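Local coordinates for acetyl-xylan esterase (Streptomyces lividans, PDB 2CC0), which probably removes acetyl groups from xylan by metal-dependent ester hydrolysis, as a family 4 carbohydrate esterase involved in plant cell wall degradation, at residues P96-T106 / E114-W124. Residues are numbered along the deposited sequence; the frame is centred on the assembly and turned at random.
Sequences PKLFRPPYGET and EAKYGLTEVIW. With ACT (acetate ion), chain D.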
loop_
_atom_site.group_PDB
_atom_site.type_symbol
_atom_site.label_atom_id
_atom_site.label_comp_id
_atom_site.label_asym_id
_atom_site.label_seq_id
_atom_site.Cartn_x
_atom_site.Cartn_y
_atom_site.Cartn_z
ATOM N N PRO A 96 -17.396 2.902 6.711
ATOM C CA PRO A 96 -16.025 2.960 6.154
ATOM C C PRO A 96 -15.505 1.660 5.542
ATOM O O PRO A 96 -15.825 0.563 6.005
ATOM C CB PRO A 96 -15.154 3.337 7.368
ATOM C CG PRO A 96 -16.098 4.069 8.292
ATOM C CD PRO A 96 -17.449 3.341 8.114
ATOM N N LYS A 97 -14.700 1.823 4.490
ATOM C CA LYS A 97 -13.967 0.701 3.909
ATOM C C LYS A 97 -12.482 0.769 4.190
ATOM O O LYS A 97 -11.755 -0.175 3.859
ATOM C CB LYS A 97 -14.189 0.607 2.380
ATOM C CG LYS A 97 -15.635 0.299 1.933
ATOM C CD LYS A 97 -16.198 -0.976 2.509
ATOM C CE LYS A 97 -15.419 -2.205 2.094
ATOM N NZ LYS A 97 -15.899 -3.462 2.732
ATOM N N LEU A 98 -12.040 1.867 4.821
ATOM C CA LEU A 98 -10.614 2.101 5.122
ATOM C C LEU A 98 -10.379 2.290 6.615
ATOM O O LEU A 98 -11.195 2.905 7.309
ATOM C CB LEU A 98 -10.114 3.362 4.411
ATOM C CG LEU A 98 -10.378 3.442 2.900
ATOM C CD1 LEU A 98 -9.925 4.788 2.396
ATOM C CD2 LEU A 98 -9.707 2.273 2.145
ATOM N N PHE A 99 -9.250 1.777 7.102
ATOM C CA PHE A 99 -8.894 1.898 8.508
ATOM C C PHE A 99 -7.437 2.286 8.614
ATOM O O PHE A 99 -6.583 1.669 7.970
ATOM C CB PHE A 99 -9.116 0.543 9.210
ATOM C CG PHE A 99 -8.558 0.495 10.625
ATOM C CD1 PHE A 99 -9.220 1.143 11.671
ATOM C CD2 PHE A 99 -7.347 -0.175 10.891
ATOM C CE1 PHE A 99 -8.676 1.109 12.968
ATOM C CE2 PHE A 99 -6.791 -0.211 12.173
ATOM C CZ PHE A 99 -7.470 0.436 13.231
ATOM N N ARG A 100 -7.141 3.299 9.429
ATOM C CA ARG A 100 -5.732 3.635 9.686
ATOM C C ARG A 100 -5.432 3.326 11.144
ATOM O O ARG A 100 -6.093 3.878 12.045
ATOM C CB ARG A 100 -5.434 5.112 9.380
ATOM C CG ARG A 100 -3.998 5.509 9.733
ATOM C CD ARG A 100 -3.754 6.899 9.213
ATOM N NE ARG A 100 -3.431 6.898 7.780
ATOM C CZ ARG A 100 -3.539 7.985 7.011
ATOM N NH1 ARG A 100 -4.018 9.116 7.537
ATOM N NH2 ARG A 100 -3.193 7.929 5.736
ATOM N N PRO A 101 -4.459 2.434 11.402
ATOM C CA PRO A 101 -4.162 2.125 12.797
ATOM C C PRO A 101 -3.580 3.373 13.479
ATOM O O PRO A 101 -2.737 4.071 12.897
ATOM C CB PRO A 101 -3.050 1.067 12.699
ATOM C CG PRO A 101 -3.130 0.516 11.309
ATOM C CD PRO A 101 -3.577 1.702 10.468
ATOM N N PRO A 102 -4.021 3.660 14.713
ATOM C CA PRO A 102 -3.322 4.697 15.472
ATOM C C PRO A 102 -1.805 4.417 15.495
ATOM O O PRO A 102 -1.376 3.269 15.695
ATOM C CB PRO A 102 -3.926 4.546 16.877
ATOM C CG PRO A 102 -5.342 4.034 16.638
ATOM C CD PRO A 102 -5.187 3.107 15.436
ATOM N N TYR A 103 -1.007 5.459 15.284
ATOM C CA TYR A 103 0.498 5.390 15.349
ATOM C C TYR A 103 1.065 4.552 14.212
ATOM O O TYR A 103 2.255 4.259 14.220
ATOM C CB TYR A 103 0.998 4.820 16.692
ATOM C CG TYR A 103 0.313 5.481 17.871
ATOM C CD1 TYR A 103 0.651 6.787 18.251
ATOM C CD2 TYR A 103 -0.714 4.838 18.550
ATOM C CE1 TYR A 103 -0.005 7.412 19.322
ATOM C CE2 TYR A 103 -1.381 5.452 19.633
ATOM C CZ TYR A 103 -1.021 6.746 20.006
ATOM O OH TYR A 103 -1.685 7.354 21.054
ATOM N N GLY A 104 0.214 4.119 13.269
ATOM C CA GLY A 104 0.663 3.236 12.180
ATOM C C GLY A 104 1.018 1.825 12.648
ATOM O O GLY A 104 1.595 1.056 11.881
ATOM N N GLU A 105 0.692 1.506 13.905
ATOM C CA GLU A 105 1.129 0.263 14.546
ATOM C C GLU A 105 0.148 -0.853 14.267
ATOM O O GLU A 105 -1.052 -0.768 14.609
ATOM C CB GLU A 105 1.313 0.456 16.065
ATOM C CG GLU A 105 2.493 1.383 16.367
ATOM C CD GLU A 105 2.544 1.916 17.806
ATOM O OE1 GLU A 105 1.597 1.694 18.588
ATOM O OE2 GLU A 105 3.560 2.593 18.128
ATOM N N THR A 106 0.677 -1.927 13.690
ATOM C CA THR A 106 -0.177 -3.049 13.281
ATOM C C THR A 106 0.456 -4.417 13.591
ATOM O O THR A 106 1.648 -4.508 13.855
ATOM C CB THR A 106 -0.564 -2.902 11.780
ATOM O OG1 THR A 106 -1.473 -3.940 11.391
ATOM C CG2 THR A 106 0.650 -2.925 10.883
ATOM N N GLU A 114 -9.468 -6.135 11.097
ATOM C CA GLU A 114 -9.770 -5.316 9.918
ATOM C C GLU A 114 -10.545 -6.126 8.881
ATOM O O GLU A 114 -11.564 -5.658 8.359
ATOM C CB GLU A 114 -8.489 -4.809 9.256
ATOM C CG GLU A 114 -7.695 -3.823 10.095
ATOM C CD GLU A 114 -6.240 -3.694 9.639
ATOM O OE1 GLU A 114 -5.836 -4.342 8.639
ATOM O OE2 GLU A 114 -5.500 -2.897 10.258
ATOM N N ALA A 115 -10.070 -7.343 8.588
ATOM C CA ALA A 115 -10.692 -8.191 7.553
ATOM C C ALA A 115 -12.133 -8.543 7.932
ATOM O O ALA A 115 -13.024 -8.519 7.075
ATOM C CB ALA A 115 -9.876 -9.464 7.342
ATOM N N LYS A 116 -12.360 -8.841 9.220
ATOM C CA LYS A 116 -13.704 -9.154 9.708
ATOM C C LYS A 116 -14.705 -8.055 9.310
ATOM O O LYS A 116 -15.843 -8.346 8.932
ATOM C CB LYS A 116 -13.682 -9.306 11.234
ATOM C CG LYS A 116 -15.059 -9.583 11.849
ATOM C CD LYS A 116 -15.003 -9.820 13.353
ATOM C CE LYS A 116 -16.417 -9.796 13.932
ATOM N NZ LYS A 116 -16.328 -9.974 15.411
ATOM N N TYR A 117 -14.272 -6.793 9.411
ATOM C CA TYR A 117 -15.134 -5.622 9.174
ATOM C C TYR A 117 -15.031 -5.065 7.755
ATOM O O TYR A 117 -15.583 -3.993 7.457
ATOM C CB TYR A 117 -14.887 -4.539 10.249
ATOM C CG TYR A 117 -15.440 -5.024 11.580
ATOM C CD1 TYR A 117 -16.808 -4.948 11.850
ATOM C CD2 TYR A 117 -14.616 -5.653 12.518
ATOM C CE1 TYR A 117 -17.338 -5.448 13.046
ATOM C CE2 TYR A 117 -15.133 -6.145 13.734
ATOM C CZ TYR A 117 -16.506 -6.064 13.974
ATOM O OH TYR A 117 -17.053 -6.567 15.144
ATOM N N GLY A 118 -14.329 -5.803 6.881
ATOM C CA GLY A 118 -14.161 -5.389 5.495
ATOM C C GLY A 118 -13.371 -4.109 5.314
ATOM O O GLY A 118 -13.640 -3.334 4.375
ATOM N N LEU A 119 -12.396 -3.893 6.198
ATOM C CA LEU A 119 -11.566 -2.685 6.176
ATOM C C LEU A 119 -10.188 -2.939 5.552
ATOM O O LEU A 119 -9.509 -3.894 5.900
ATOM C CB LEU A 119 -11.374 -2.173 7.616
ATOM C CG LEU A 119 -12.651 -1.638 8.265
ATOM C CD1 LEU A 119 -12.469 -1.566 9.785
ATOM C CD2 LEU A 119 -13.068 -0.244 7.737
ATOM N N THR A 120 -9.785 -2.048 4.659
ATOM C CA THR A 120 -8.424 -2.041 4.120
ATOM C C THR A 120 -7.546 -1.173 5.008
ATOM O O THR A 120 -7.907 -0.036 5.288
ATOM C CB THR A 120 -8.476 -1.478 2.699
ATOM O OG1 THR A 120 -9.287 -2.377 1.927
ATOM C CG2 THR A 120 -7.074 -1.391 2.061
ATOM N N GLU A 121 -6.382 -1.691 5.422
ATOM C CA GLU A 121 -5.464 -0.889 6.246
ATOM C C GLU A 121 -4.765 0.140 5.383
ATOM O O GLU A 121 -4.251 -0.186 4.303
ATOM C CB GLU A 121 -4.429 -1.807 6.910
ATOM C CG GLU A 121 -3.527 -1.148 7.922
ATOM C CD GLU A 121 -2.640 -2.201 8.544
ATOM O OE1 GLU A 121 -3.060 -2.818 9.553
ATOM O OE2 GLU A 121 -1.540 -2.413 7.994
ATOM N N VAL A 122 -4.702 1.368 5.885
ATOM C CA VAL A 122 -4.076 2.468 5.169
ATOM C C VAL A 122 -3.089 3.145 6.099
ATOM O O VAL A 122 -3.480 3.766 7.093
ATOM C CB VAL A 122 -5.123 3.496 4.697
ATOM C CG1 VAL A 122 -4.425 4.686 4.019
ATOM C CG2 VAL A 122 -6.127 2.829 3.734
ATOM N N ILE A 123 -1.804 2.992 5.792
ATOM C CA ILE A 123 -0.735 3.690 6.493
ATOM C C ILE A 123 -0.509 5.015 5.757
ATOM O O ILE A 123 -1.427 5.792 5.590
ATOM C CB ILE A 123 0.554 2.798 6.612
ATOM C CG1 ILE A 123 0.180 1.375 7.051
ATOM C CG2 ILE A 123 1.549 3.405 7.610
ATOM C CD1 ILE A 123 -0.451 1.293 8.481
ATOM N N TRP A 124 0.700 5.255 5.270
ATOM C CA TRP A 124 0.975 6.469 4.487
ATOM C C TRP A 124 2.337 6.295 3.810
ATOM O O TRP A 124 3.125 5.403 4.175
ATOM C CB TRP A 124 0.963 7.762 5.345
ATOM C CG TRP A 124 1.851 7.670 6.527
ATOM C CD1 TRP A 124 3.205 7.913 6.561
ATOM C CD2 TRP A 124 1.477 7.271 7.852
ATOM N NE1 TRP A 124 3.697 7.684 7.829
ATOM C CE2 TRP A 124 2.659 7.296 8.643
ATOM C CE3 TRP A 124 0.257 6.894 8.459
ATOM C CZ2 TRP A 124 2.662 6.955 10.011
ATOM C CZ3 TRP A 124 0.264 6.536 9.827
ATOM C CH2 TRP A 124 1.463 6.583 10.577
HETATM C C ACT D . -2.231 8.347 13.463
HETATM O O ACT D . -2.094 8.010 14.663
HETATM O OXT ACT D . -2.792 9.454 13.220
HETATM C CH3 ACT D . -1.749 7.450 12.362
HETATM O O HOH W 1 -16.536 -2.048 5.570
#
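R100, just past strand 98-99, reaches along the backbone of V122-W124. Its CB and CG both lie against V122 O, CG at 3.2 Å; with CG anti to the backbone N (chi1 176°) the chain starts out extended. CD passes the methyl of the bound acetate, and a bend at chi3 (-81°) turns the guanidinium to the carbonyls. NE donates to V122 O from above the carbonyl plane and only weakly to I123 O, CZ lies beside I123 O as well, and NH2 meets I123 O at 2.8 Å, almost in line with that C=O. W124 CE3 lies over one guanidinium face, 3.7 Å from R100 NE, which in turn sits in the plane of the indole at its edge. NH1 turns to D12, a salt bridge, and to T10 OG1. A leucine in place of R100 would probably leave the V122 and I123 carbonyls without these donors and D12 without its charged mate. R100 and V122 directly follow the two parallel strands of a beta-alpha-beta unit, strand 98-99, helix 108-116 and strand 120-121, in this polysaccharide deacetylase family member; the R100 side chain lies about 6 Å from the zinc ion, which D13, H62 and H66 bind. The parallel strands are laced by T120 N to K97 O (2.8 Å), F99 N to T120 O and V122 N to F99 O. Where the helix ends in a Schellman motif, positive-phi G118 offers its carbonyl O to K97 NZ, in the carbonyl plane on a lone pair. The F99 ring presents its CD2 edge to E114 OE2 (3.3 Å), and F99 CB packs on L119 CB. Beyond P101, whose CD touches I123 CD1 at 3.7 Å, T106 OG1 donates to E121 OE1 (2.7 Å) on the carboxylate's syn side, while E121 OE2 pairs with R111.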